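Probable L,D-transpeptidase 3 (Mycobacterium tuberculosis, PDB 6D4K) probably acts as an L,D-transpeptidase of the mycobacterial cell wall, possibly attaching proteins to peptidoglycan, and is acylated by the beta-lactam faropenem. Local coordinates at residues Val41-Val46 with Val251-Pro256; Trp94-Thr99 with Gly114-Gly119; Tyr174-Lys179 with Val208-Arg213; Gln37-Ala42 with Ser109-Gly114. All coordinates share one frame; numbering follows the deposited sequence.

Contact 1 (Val41-Val46 with Val251-Pro256); sequences VAHPVV and VDIGDP. With CA (calcium ion), chain B.
Across the junction between the Ig-like domain and the catalytic domain, the loop Val41-Pro44, which runs into strand 45-49, meets a type II turn, Asp252 to Asp255, its backbone nearest at His43 and Gly254, whose CA atoms are 3.8 Å apart. Ala42 N donates to Gly254 O at 2.8 Å, with a bent N-H...O angle of 134°. Gly254 has backbone angles (phi 103°) that suit glycine, and its CA lies close against His43 CB. The imidazole of His43 lies obliquely beside Gly254 CA, while its CD2 edge meets Ile253 O in the ring plane at 3.7 Å. The ring is steadied by ND1, which donates in its own plane to a lone pair of Pro44 O at 2.7 Å.

Asp255 suits its place by having two carboxylate oxygens to share. OD1 receives Val41 N at 3.0 Å from above the carboxylate plane, and OD2 takes Asp252 N through its anti lone pair, so one side chain ties the turn together and holds the facing loop. Small and apolar groups fill the rest: Ala42 CB rests 3.9 Å from Pro256 CB, and Val41 CG2 reaches Pro256 CD. At the other end of the turn Asp252 binds the calcium ion with both oxygens, its carboxylate swung anti to the backbone N (chi1 -164°); Val38 O is a further ligand of the same ion.

The turn links helix 241-250 to strand 256-260, with Gly254 also bonded through its backbone to Val176 of strand 172-180, while the facing loop leads into strand 45-49.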
loop_
_atom_site.group_PDB
_atom_site.type_symbol
_atom_site.label_atom_id
_atom_site.label_comp_id
_atom_site.label_asym_id
_atom_site.label_seq_id
_atom_site.Cartn_x
_atom_site.Cartn_y
_atom_site.Cartn_z
ATOM N N VAL A 41 -6.018 6.543 -4.902
ATOM C CA VAL A 41 -7.310 6.183 -5.493
ATOM C C VAL A 41 -7.938 4.926 -4.914
ATOM O O VAL A 41 -9.038 4.553 -5.331
ATOM C CB VAL A 41 -7.299 6.124 -7.037
ATOM C CG1 VAL A 41 -6.965 7.484 -7.621
ATOM C CG2 VAL A 41 -6.335 5.067 -7.534
ATOM N N ALA A 42 -7.304 4.274 -3.941
ATOM C CA ALA A 42 -7.943 3.174 -3.230
ATOM C C ALA A 42 -8.061 3.457 -1.738
ATOM O O ALA A 42 -8.208 2.524 -0.940
ATOM C CB ALA A 42 -7.237 1.839 -3.485
ATOM N N HIS A 43 -8.029 4.723 -1.333
ATOM C CA HIS A 43 -8.005 5.018 0.097
ATOM C C HIS A 43 -9.295 4.532 0.759
ATOM O O HIS A 43 -10.388 4.860 0.286
ATOM C CB HIS A 43 -7.816 6.513 0.358
ATOM C CG HIS A 43 -7.336 6.829 1.755
ATOM N ND1 HIS A 43 -8.106 6.600 2.875
ATOM C CD2 HIS A 43 -6.167 7.355 2.206
ATOM C CE1 HIS A 43 -7.431 6.963 3.953
ATOM N NE2 HIS A 43 -6.255 7.433 3.574
ATOM N N PRO A 44 -9.217 3.774 1.849
ATOM C CA PRO A 44 -10.439 3.349 2.538
ATOM C C PRO A 44 -11.076 4.495 3.310
ATOM O O PRO A 44 -10.482 5.548 3.552
ATOM C CB PRO A 44 -9.935 2.258 3.487
ATOM C CG PRO A 44 -8.502 2.643 3.769
ATOM C CD PRO A 44 -8.002 3.175 2.433
ATOM N N VAL A 45 -12.317 4.271 3.715
ATOM C CA VAL A 45 -13.004 5.167 4.631
ATOM C C VAL A 45 -12.871 4.568 6.028
ATOM O O VAL A 45 -13.375 3.471 6.294
ATOM C CB VAL A 45 -14.466 5.382 4.226
ATOM C CG1 VAL A 45 -15.133 6.305 5.233
ATOM C CG2 VAL A 45 -14.534 5.960 2.802
ATOM N N VAL A 46 -12.174 5.265 6.913
ATOM C CA VAL A 46 -11.809 4.724 8.221
ATOM C C VAL A 46 -12.608 5.466 9.288
ATOM O O VAL A 46 -12.485 6.690 9.429
ATOM C CB VAL A 46 -10.298 4.819 8.482
ATOM C CG1 VAL A 46 -9.927 4.082 9.779
ATOM C CG2 VAL A 46 -9.520 4.262 7.294
ATOM N N VAL A 251 3.883 8.038 -5.513
ATOM C CA VAL A 251 2.728 7.369 -4.927
ATOM C C VAL A 251 2.223 8.168 -3.727
ATOM O O VAL A 251 2.950 8.930 -3.076
ATOM C CB VAL A 251 3.121 5.926 -4.538
ATOM C CG1 VAL A 251 3.957 5.916 -3.252
ATOM C CG2 VAL A 251 1.890 5.027 -4.432
ATOM N N ASP A 252 0.951 7.973 -3.415
ATOM C CA ASP A 252 0.339 8.602 -2.256
ATOM C C ASP A 252 -0.266 7.543 -1.353
ATOM O O ASP A 252 -0.567 6.424 -1.780
ATOM C CB ASP A 252 -0.766 9.590 -2.669
ATOM C CG ASP A 252 -1.173 10.550 -1.546
ATOM O OD1 ASP A 252 -0.441 10.663 -0.532
ATOM O OD2 ASP A 252 -2.238 11.212 -1.674
ATOM N N ILE A 253 -0.445 7.908 -0.080
ATOM C CA ILE A 253 -1.138 7.012 0.841
ATOM C C ILE A 253 -2.554 6.798 0.330
ATOM O O ILE A 253 -3.273 7.751 0.010
ATOM C CB ILE A 253 -1.095 7.535 2.288
ATOM C CG1 ILE A 253 0.286 7.310 2.919
ATOM C CG2 ILE A 253 -2.156 6.835 3.147
ATOM C CD1 ILE A 253 1.465 7.975 2.214
ATOM N N GLY A 254 -2.948 5.534 0.221
ATOM C CA GLY A 254 -4.226 5.175 -0.340
ATOM C C GLY A 254 -4.153 4.647 -1.751
ATOM O O GLY A 254 -5.121 4.056 -2.207
ATOM N N ASP A 255 -3.031 4.803 -2.444
ATOM C CA ASP A 255 -2.930 4.258 -3.787
ATOM C C ASP A 255 -2.814 2.732 -3.738
ATOM O O ASP A 255 -2.344 2.167 -2.751
ATOM C CB ASP A 255 -1.736 4.855 -4.528
ATOM C CG ASP A 255 -2.077 6.158 -5.218
ATOM O OD1 ASP A 255 -3.145 6.243 -5.874
ATOM O OD2 ASP A 255 -1.270 7.111 -5.101
ATOM N N PRO A 256 -3.271 2.044 -4.781
ATOM C CA PRO A 256 -3.312 0.581 -4.756
ATOM C C PRO A 256 -2.017 -0.063 -5.220
ATOM O O PRO A 256 -1.303 0.430 -6.103
ATOM C CB PRO A 256 -4.442 0.255 -5.745
ATOM C CG PRO A 256 -4.401 1.390 -6.744
ATOM C CD PRO A 256 -3.988 2.607 -5.930
HETATM CA CA CA B . -2.060 12.200 0.579
HETATM O O HOH W 1 -3.034 10.247 1.394
HETATM O O HOH W 2 -0.234 11.803 2.208
HETATM O O HOH W 3 -2.810 13.301 2.563
HETATM O O HOH W 4 -1.034 14.053 -0.156
#

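Contact 2 (Trp94-Thr99 with Gly114-Gly119); sequences WPAHST and GPAVVG
The loop Trp94-Thr99 of the Ig-like domain runs past the linker that leads from strand 107-113 into strand 117-122 of the catalytic domain, and one backbone bond joins them: His97 N donates to Gly114 O at 2.9 Å. This is a loop-to-linker contact at the surface between two domains, without strand pairing between these segments.

Ala96 is small enough to sit directly on the linker. Its CB lies 3.3 Å from Gly114 O and also meets Ala116 N, with the methyl of Ala116 a little farther off. Glycine at 114 is compact next to the bulky ring of Pro115. His97 carries the outer part of the contact. With CG anti to its carbonyl carbon (chi1 -55°), the ring is laid over the linker, and Gly114 O stands 4.1 Å above its plane, over the centre. The His97 and Pro115 side chains cross at about a right angle. Asp133 fixes the polar end of the imidazole through a hydrogen bond between its OD2 and NE2, and its other carboxylate oxygen takes Ala116 N. His97 CE1 also comes 3.7 Å from Pro115 CB.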
loop_
_atom_site.group_PDB
_atom_site.type_symbol
_atom_site.label_atom_id
_atom_site.label_comp_id
_atom_site.label_asym_id
_atom_site.label_seq_id
_atom_site.Cartn_x
_atom_site.Cartn_y
_atom_site.Cartn_z
ATOM N N TRP A 94 -11.485 4.778 -6.567
ATOM C CA TRP A 94 -12.092 6.082 -6.756
ATOM C C TRP A 94 -11.608 6.668 -8.079
ATOM O O TRP A 94 -10.485 6.387 -8.511
ATOM C CB TRP A 94 -11.650 7.028 -5.630
ATOM C CG TRP A 94 -11.966 6.566 -4.258
ATOM C CD1 TRP A 94 -11.067 6.213 -3.286
ATOM C CD2 TRP A 94 -13.268 6.427 -3.668
ATOM N NE1 TRP A 94 -11.732 5.840 -2.142
ATOM C CE2 TRP A 94 -13.079 5.985 -2.337
ATOM C CE3 TRP A 94 -14.570 6.660 -4.129
ATOM C CZ2 TRP A 94 -14.152 5.727 -1.477
ATOM C CZ3 TRP A 94 -15.634 6.409 -3.278
ATOM C CH2 TRP A 94 -15.413 5.961 -1.954
ATOM N N PRO A 95 -12.398 7.544 -8.705
ATOM C CA PRO A 95 -11.877 8.284 -9.863
ATOM C C PRO A 95 -10.732 9.184 -9.421
ATOM O O PRO A 95 -10.769 9.765 -8.332
ATOM C CB PRO A 95 -13.085 9.102 -10.342
ATOM C CG PRO A 95 -13.946 9.256 -9.137
ATOM C CD PRO A 95 -13.732 8.020 -8.289
ATOM N N ALA A 96 -9.704 9.267 -10.262
ATOM C CA ALA A 96 -8.553 10.121 -10.011
ATOM C C ALA A 96 -8.907 11.588 -10.242
ATOM O O ALA A 96 -9.883 11.922 -10.925
ATOM C CB ALA A 96 -7.396 9.734 -10.933
ATOM N N HIS A 97 -8.090 12.475 -9.667
ATOM C CA HIS A 97 -8.194 13.919 -9.922
ATOM C C HIS A 97 -9.600 14.452 -9.661
ATOM O O HIS A 97 -10.096 15.332 -10.366
ATOM C CB HIS A 97 -7.746 14.259 -11.342
ATOM C CG HIS A 97 -6.376 13.773 -11.672
ATOM N ND1 HIS A 97 -5.245 14.356 -11.144
ATOM C CD2 HIS A 97 -5.945 12.787 -12.492
ATOM C CE1 HIS A 97 -4.175 13.743 -11.610
ATOM N NE2 HIS A 97 -4.570 12.790 -12.439
ATOM N N SER A 98 -10.246 13.930 -8.625
ATOM C CA SER A 98 -11.655 14.219 -8.399
ATOM C C SER A 98 -11.900 14.665 -6.966
ATOM O O SER A 98 -11.070 14.472 -6.077
ATOM C CB SER A 98 -12.514 12.976 -8.648
ATOM O OG SER A 98 -12.408 12.555 -9.995
ATOM N N THR A 99 -13.078 15.236 -6.749
ATOM C CA THR A 99 -13.615 15.458 -5.414
ATOM C C THR A 99 -14.665 14.385 -5.161
ATOM O O THR A 99 -15.623 14.264 -5.928
ATOM C CB THR A 99 -14.233 16.853 -5.305
ATOM O OG1 THR A 99 -13.217 17.840 -5.514
ATOM C CG2 THR A 99 -14.857 17.064 -3.934
ATOM N N GLY A 114 -5.744 12.357 -5.938
ATOM C CA GLY A 114 -4.722 12.741 -6.884
ATOM C C GLY A 114 -4.736 11.820 -8.091
ATOM O O GLY A 114 -5.774 11.235 -8.440
ATOM N N PRO A 115 -3.584 11.659 -8.742
ATOM C CA PRO A 115 -3.502 10.718 -9.866
ATOM C C PRO A 115 -3.641 9.281 -9.378
ATOM O O PRO A 115 -3.349 8.954 -8.222
ATOM C CB PRO A 115 -2.102 10.972 -10.435
ATOM C CG PRO A 115 -1.315 11.478 -9.257
ATOM C CD PRO A 115 -2.279 12.274 -8.425
ATOM N N ALA A 116 -4.067 8.407 -10.290
ATOM C CA ALA A 116 -4.114 6.977 -9.994
ATOM C C ALA A 116 -2.717 6.419 -10.200
ATOM O O ALA A 116 -2.281 6.209 -11.325
ATOM C CB ALA A 116 -5.136 6.272 -10.879
ATOM N N VAL A 117 -1.994 6.199 -9.114
ATOM C CA VAL A 117 -0.637 5.676 -9.204
ATOM C C VAL A 117 -0.731 4.233 -8.741
ATOM O O VAL A 117 -0.895 3.963 -7.542
ATOM C CB VAL A 117 0.363 6.492 -8.376
ATOM C CG1 VAL A 117 1.768 5.902 -8.496
ATOM C CG2 VAL A 117 0.315 7.967 -8.789
ATOM N N VAL A 118 -0.685 3.311 -9.699
ATOM C CA VAL A 118 -0.949 1.899 -9.465
ATOM C C VAL A 118 0.343 1.130 -9.670
ATOM O O VAL A 118 1.012 1.300 -10.697
ATOM C CB VAL A 118 -2.029 1.368 -10.426
ATOM C CG1 VAL A 118 -2.296 -0.105 -10.175
ATOM C CG2 VAL A 118 -3.316 2.192 -10.339
ATOM N N GLY A 119 0.677 0.269 -8.714
ATOM C CA GLY A 119 1.830 -0.594 -8.844
ATOM C C GLY A 119 1.422 -2.051 -8.854
ATOM O O GLY A 119 0.656 -2.484 -7.988
#

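Contact 3 (Tyr174-Lys179 with Val208-Arg213); sequences YTVLSK and VRITSR
Val176 and Val208 meet in the tightly packed part of this contact: both methyls of Val176 lie 3.6 Å from Val208 CG1, and these branched side chains fill a buried spot against helix 241-250. Ile210 extends the apolar patch, its CB 4.0 Å from Tyr174 CB. Tyr174 and Thr211 lie side by side, CD1 of the tyrosine 3.6 Å from CG2 of the threonine, while the phenol OH bonds to Pro170 O. The backbones pair as antiparallel strands only at Ser178-Arg209 and Lys179-Val208. Leu177 N donates to Arg209 O at 2.8 Å and Arg209 N to Ser178 O at 2.9 Å. Regular pairing ends there, but weak CA-H...O contacts continue, Ile210 CA to Thr175 O among them, and water 5 links the chains by accepting from Thr175 N and donating to Ile210 O.

The side carrying Leu177 is more exposed. Leu177 stretches out (chi2 176°) to lay CD1 3.4 Å from Thr211 C, its apolar end covering backbone. In one conformer Ser178 OG lies near Arg209 and makes at most a weak bond to NE.

The pair lies inside the catalytic sheet: strand 256-260 flanks strand 172-180, and strand 216-219, bearing the predicted catalytic His218, flanks strand 207-209.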
loop_
_atom_site.group_PDB
_atom_site.type_symbol
_atom_site.label_atom_id
_atom_site.label_comp_id
_atom_site.label_asym_id
_atom_site.label_seq_id
_atom_site.Cartn_x
_atom_site.Cartn_y
_atom_site.Cartn_z
ATOM N N TYR A 174 -3.677 -4.535 -2.222
ATOM C CA TYR A 174 -3.220 -3.766 -1.072
ATOM C C TYR A 174 -3.344 -2.279 -1.360
ATOM O O TYR A 174 -3.566 -1.864 -2.497
ATOM C CB TYR A 174 -1.759 -4.103 -0.761
ATOM C CG TYR A 174 -1.506 -5.572 -0.549
ATOM C CD1 TYR A 174 -1.816 -6.179 0.659
ATOM C CD2 TYR A 174 -0.967 -6.361 -1.559
ATOM C CE1 TYR A 174 -1.593 -7.529 0.858
ATOM C CE2 TYR A 174 -0.738 -7.710 -1.368
ATOM C CZ TYR A 174 -1.050 -8.288 -0.157
ATOM O OH TYR A 174 -0.825 -9.631 0.040
ATOM N N THR A 175 -3.191 -1.468 -0.316
ATOM C CA THR A 175 -3.116 -0.031 -0.500
ATOM C C THR A 175 -1.925 0.494 0.281
ATOM O O THR A 175 -1.506 -0.090 1.287
ATOM C CB THR A 175 -4.402 0.706 -0.075
ATOM O OG1 THR A 175 -4.547 0.640 1.346
ATOM C CG2 THR A 175 -5.647 0.108 -0.759
ATOM N N VAL A 176 -1.375 1.607 -0.187
ATOM C CA VAL A 176 -0.271 2.238 0.530
ATOM C C VAL A 176 -0.774 2.795 1.856
ATOM O O VAL A 176 -1.658 3.659 1.891
ATOM C CB VAL A 176 0.380 3.337 -0.316
ATOM C CG1 VAL A 176 1.436 4.095 0.511
ATOM C CG2 VAL A 176 0.991 2.746 -1.573
ATOM N N LEU A 177 -0.212 2.293 2.957
ATOM C CA LEU A 177 -0.578 2.723 4.303
ATOM C C LEU A 177 0.288 3.863 4.816
ATOM O O LEU A 177 -0.188 4.674 5.613
ATOM C CB LEU A 177 -0.464 1.562 5.288
ATOM C CG LEU A 177 -1.326 0.339 4.975
ATOM C CD1 LEU A 177 -1.069 -0.781 5.968
ATOM C CD2 LEU A 177 -2.808 0.696 4.946
ATOM N N SER A 178 1.553 3.921 4.407
ATOM C CA SER A 178 2.452 4.973 4.856
ATOM C C SER A 178 3.672 4.987 3.947
ATOM O O SER A 178 3.926 4.030 3.202
ATOM C CB SER A 178 2.879 4.759 6.315
ATOM O OG SER A 178 3.696 3.607 6.460
ATOM N N LYS A 179 4.422 6.087 4.031
ATOM C CA LYS A 179 5.671 6.321 3.311
ATOM C C LYS A 179 6.666 6.853 4.330
ATOM O O LYS A 179 6.346 7.786 5.074
ATOM C CB LYS A 179 5.505 7.389 2.190
ATOM C CG LYS A 179 4.932 6.909 0.868
ATOM C CD LYS A 179 4.376 8.075 0.077
ATOM C CE LYS A 179 5.396 9.171 -0.205
ATOM N NZ LYS A 179 4.974 9.927 -1.418
ATOM N N VAL A 208 7.658 2.093 1.351
ATOM C CA VAL A 208 6.231 2.266 1.098
ATOM C C VAL A 208 5.534 1.081 1.760
ATOM O O VAL A 208 5.632 -0.050 1.276
ATOM C CB VAL A 208 5.935 2.314 -0.410
ATOM C CG1 VAL A 208 4.458 2.537 -0.659
ATOM C CG2 VAL A 208 6.777 3.386 -1.098
ATOM N N ARG A 209 4.861 1.319 2.890
ATOM C CA ARG A 209 4.242 0.231 3.641
ATOM C C ARG A 209 2.892 -0.117 3.016
ATOM O O ARG A 209 2.077 0.772 2.743
ATOM C CB ARG A 209 4.019 0.650 5.090
ATOM C CG ARG A 209 3.368 -0.441 5.918
ATOM C CD ARG A 209 2.823 0.096 7.235
ATOM N NE ARG A 209 3.884 0.559 8.116
ATOM C CZ ARG A 209 4.395 -0.159 9.111
ATOM N NH1 ARG A 209 3.945 -1.384 9.353
ATOM N NH2 ARG A 209 5.359 0.348 9.865
ATOM N N ILE A 210 2.646 -1.407 2.794
ATOM C CA ILE A 210 1.399 -1.851 2.179
ATOM C C ILE A 210 0.600 -2.821 3.041
ATOM O O ILE A 210 -0.538 -3.149 2.678
ATOM C CB ILE A 210 1.594 -2.413 0.751
ATOM C CG1 ILE A 210 2.491 -3.652 0.764
ATOM C CG2 ILE A 210 2.155 -1.350 -0.174
ATOM C CD1 ILE A 210 2.641 -4.313 -0.599
ATOM N N THR A 211 1.135 -3.298 4.163
ATOM C CA THR A 211 0.322 -4.044 5.111
ATOM C C THR A 211 0.685 -3.629 6.526
ATOM O O THR A 211 1.803 -3.181 6.791
ATOM C CB THR A 211 0.471 -5.574 4.997
ATOM O OG1 THR A 211 1.741 -5.986 5.519
ATOM C CG2 THR A 211 0.297 -6.069 3.551
ATOM N N SER A 212 -0.281 -3.784 7.434
ATOM C CA SER A 212 -0.033 -3.457 8.833
ATOM C C SER A 212 1.022 -4.369 9.448
ATOM O O SER A 212 1.737 -3.952 10.366
ATOM C CB SER A 212 -1.336 -3.524 9.632
ATOM O OG SER A 212 -2.098 -4.668 9.282
ATOM N N ARG A 213 1.150 -5.603 8.953
ATOM C CA ARG A 213 2.120 -6.544 9.504
ATOM C C ARG A 213 3.556 -6.277 9.068
ATOM O O ARG A 213 4.471 -6.894 9.623
ATOM C CB ARG A 213 1.703 -7.989 9.214
ATOM C CG ARG A 213 0.263 -8.254 9.605
ATOM C CD ARG A 213 -0.407 -9.350 8.783
ATOM N NE ARG A 213 -0.613 -9.049 7.362
ATOM C CZ ARG A 213 -1.270 -8.010 6.853
ATOM N NH1 ARG A 213 -1.793 -7.059 7.626
ATOM N NH2 ARG A 213 -1.399 -7.926 5.533
HETATM O O HOH W 5 -3.085 -2.842 2.337
#

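Contact 4 (Gln37-Ala42 with Ser109-Gly114); sequences QVVGVA and SDFKTG. With CA (calcium ion), chain B.
The Phe111 ring meets Val39 CG2 obliquely at CD1, 3.6 Å away, the two side chains crossing at about a right angle, and Gln37 O lies at the ring edge near its plane. Phe111 CG sits between its backbone N and carbonyl carbon (chi1 64°), which turns the ring toward Val39; Trp94 meets it edge-to-face. A flat aromatic and a compact valine suit this buried face, to which Thr113 also belongs, whereas Val38 and the long Lys112 occupy the exposed face.

Between the backbones three bonds alternate in the parallel pattern. Lys112 N donates to Gln37 O at 2.8 Å, Val39 N to Lys112 O, and Gly114 N to Val39 O. The hydroxyl of Thr113 is engaged elsewhere, with Pro95 O and Ser98 N.

Because its N-H and C=O point away from the neighbouring strand, Val38 can give its O to the calcium ion at 2.3 Å. Gln37 NE2 donates to calcium-bound water 3, while OE1 accepts from Thr34 N. Strand 38-39 is an outermost strand, within this chain, of a mixed sheet in the Ig-like domain, and its outer side supplies part of a calcium site shared with Asp252 of the catalytic domain and four waters.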
loop_
_atom_site.group_PDB
_atom_site.type_symbol
_atom_site.label_atom_id
_atom_site.label_comp_id
_atom_site.label_asym_id
_atom_site.label_seq_id
_atom_site.Cartn_x
_atom_site.Cartn_y
_atom_site.Cartn_z
ATOM N N GLN A 37 -8.798 16.301 2.334
ATOM C CA GLN A 37 -7.537 15.586 2.210
ATOM C C GLN A 37 -7.354 15.089 0.781
ATOM O O GLN A 37 -8.325 14.717 0.112
ATOM C CB GLN A 37 -7.527 14.399 3.171
ATOM C CG GLN A 37 -6.143 13.760 3.364
ATOM C CD GLN A 37 -6.143 12.553 4.286
ATOM O OE1 GLN A 37 -7.108 12.298 4.997
ATOM N NE2 GLN A 37 -5.051 11.806 4.279
ATOM N N VAL A 38 -6.104 15.102 0.312
ATOM C CA VAL A 38 -5.730 14.549 -0.985
ATOM C C VAL A 38 -5.176 13.150 -0.761
ATOM O O VAL A 38 -4.177 12.977 -0.045
ATOM C CB VAL A 38 -4.697 15.434 -1.697
ATOM C CG1 VAL A 38 -4.331 14.807 -3.042
ATOM C CG2 VAL A 38 -5.232 16.844 -1.872
ATOM N N VAL A 39 -5.815 12.150 -1.379
ATOM C CA VAL A 39 -5.496 10.749 -1.134
ATOM C C VAL A 39 -5.363 9.973 -2.448
ATOM O O VAL A 39 -5.864 10.381 -3.503
ATOM C CB VAL A 39 -6.536 10.063 -0.210
ATOM C CG1 VAL A 39 -6.636 10.814 1.125
ATOM C CG2 VAL A 39 -7.914 9.933 -0.918
ATOM N N GLY A 40 -4.688 8.822 -2.371
ATOM C CA GLY A 40 -4.614 7.887 -3.480
ATOM C C GLY A 40 -5.953 7.214 -3.748
ATOM O O GLY A 40 -6.897 7.255 -2.960
ATOM N N VAL A 41 -6.018 6.543 -4.902
ATOM C CA VAL A 41 -7.310 6.183 -5.493
ATOM C C VAL A 41 -7.938 4.926 -4.914
ATOM O O VAL A 41 -9.038 4.553 -5.331
ATOM C CB VAL A 41 -7.299 6.124 -7.037
ATOM C CG1 VAL A 41 -6.965 7.484 -7.621
ATOM C CG2 VAL A 41 -6.335 5.067 -7.534
ATOM N N ALA A 42 -7.304 4.274 -3.941
ATOM C CA ALA A 42 -7.943 3.174 -3.230
ATOM C C ALA A 42 -8.061 3.457 -1.738
ATOM O O ALA A 42 -8.208 2.524 -0.940
ATOM C CB ALA A 42 -7.237 1.839 -3.485
ATOM N N SER A 109 -18.984 14.947 4.411
ATOM C CA SER A 109 -17.597 15.333 4.231
ATOM C C SER A 109 -17.263 15.235 2.751
ATOM O O SER A 109 -18.102 14.870 1.916
ATOM C CB SER A 109 -16.671 14.429 5.053
ATOM O OG SER A 109 -15.395 15.016 5.227
ATOM N N ASP A 110 -16.025 15.563 2.429
ATOM C CA ASP A 110 -15.518 15.326 1.089
ATOM C C ASP A 110 -14.010 15.211 1.160
ATOM O O ASP A 110 -13.378 15.624 2.131
ATOM C CB ASP A 110 -15.960 16.405 0.083
ATOM C CG ASP A 110 -15.431 17.805 0.416
ATOM O OD1 ASP A 110 -14.263 17.958 0.836
ATOM O OD2 ASP A 110 -16.199 18.773 0.232
ATOM N N PHE A 111 -13.443 14.651 0.108
ATOM C CA PHE A 111 -12.004 14.548 -0.000
ATOM C C PHE A 111 -11.657 14.602 -1.473
ATOM O O PHE A 111 -12.536 14.595 -2.327
ATOM C CB PHE A 111 -11.454 13.317 0.728
ATOM C CG PHE A 111 -11.913 12.001 0.156
ATOM C CD1 PHE A 111 -11.191 11.390 -0.867
ATOM C CD2 PHE A 111 -13.040 11.360 0.659
ATOM C CE1 PHE A 111 -11.577 10.155 -1.374
ATOM C CE2 PHE A 111 -13.444 10.128 0.149
ATOM C CZ PHE A 111 -12.705 9.519 -0.871
ATOM N N LYS A 112 -10.375 14.672 -1.768
ATOM C CA LYS A 112 -9.885 14.775 -3.129
ATOM C C LYS A 112 -8.950 13.620 -3.418
ATOM O O LYS A 112 -8.220 13.156 -2.540
ATOM C CB LYS A 112 -9.142 16.098 -3.352
ATOM C CG LYS A 112 -10.071 17.287 -3.114
ATOM C CD LYS A 112 -9.915 18.379 -4.162
ATOM C CE LYS A 112 -10.092 19.757 -3.557
ATOM N NZ LYS A 112 -11.309 19.851 -2.705
ATOM N N THR A 113 -8.963 13.173 -4.665
ATOM C CA THR A 113 -8.018 12.171 -5.115
ATOM C C THR A 113 -6.991 12.815 -6.040
ATOM O O THR A 113 -7.324 13.713 -6.825
ATOM C CB THR A 113 -8.724 11.031 -5.847
ATOM O OG1 THR A 113 -9.545 11.569 -6.887
ATOM C CG2 THR A 113 -9.593 10.237 -4.872
ATOM N N GLY A 114 -5.744 12.357 -5.938
ATOM C CA GLY A 114 -4.722 12.741 -6.884
ATOM C C GLY A 114 -4.736 11.820 -8.091
ATOM O O GLY A 114 -5.774 11.235 -8.440
HETATM CA CA CA B . -2.060 12.200 0.579
HETATM O O HOH W 3 -2.810 13.301 2.563
HETATM O O HOH W 2 -0.234 11.803 2.208
HETATM O O HOH W 1 -3.034 10.247 1.394
HETATM O O HOH W 4 -1.034 14.053 -0.156
#

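From the N terminus, Gln37-Ala42 comes first and opens contacts 4 and 1 almost together, since they share Val41 and Ala42. Contact 4 closes at strand 107-113 within the Ig-like domain, whereas contact 1 waits for the turn after helix 241-250 and so encloses contacts 2 and 3. Contact 2 starts at 94-99, inside the loop of contact 4, and ends beyond it, so the two cross, meeting at shared Gly114. Contact 3 follows in series, joining two strands of the catalytic sheet. Contacts 1, 2 and 4 gather at the domain junction, where contacts 1 and 4 share the calcium ion; contact 3 touches contact 1 through Val176 and Asp255.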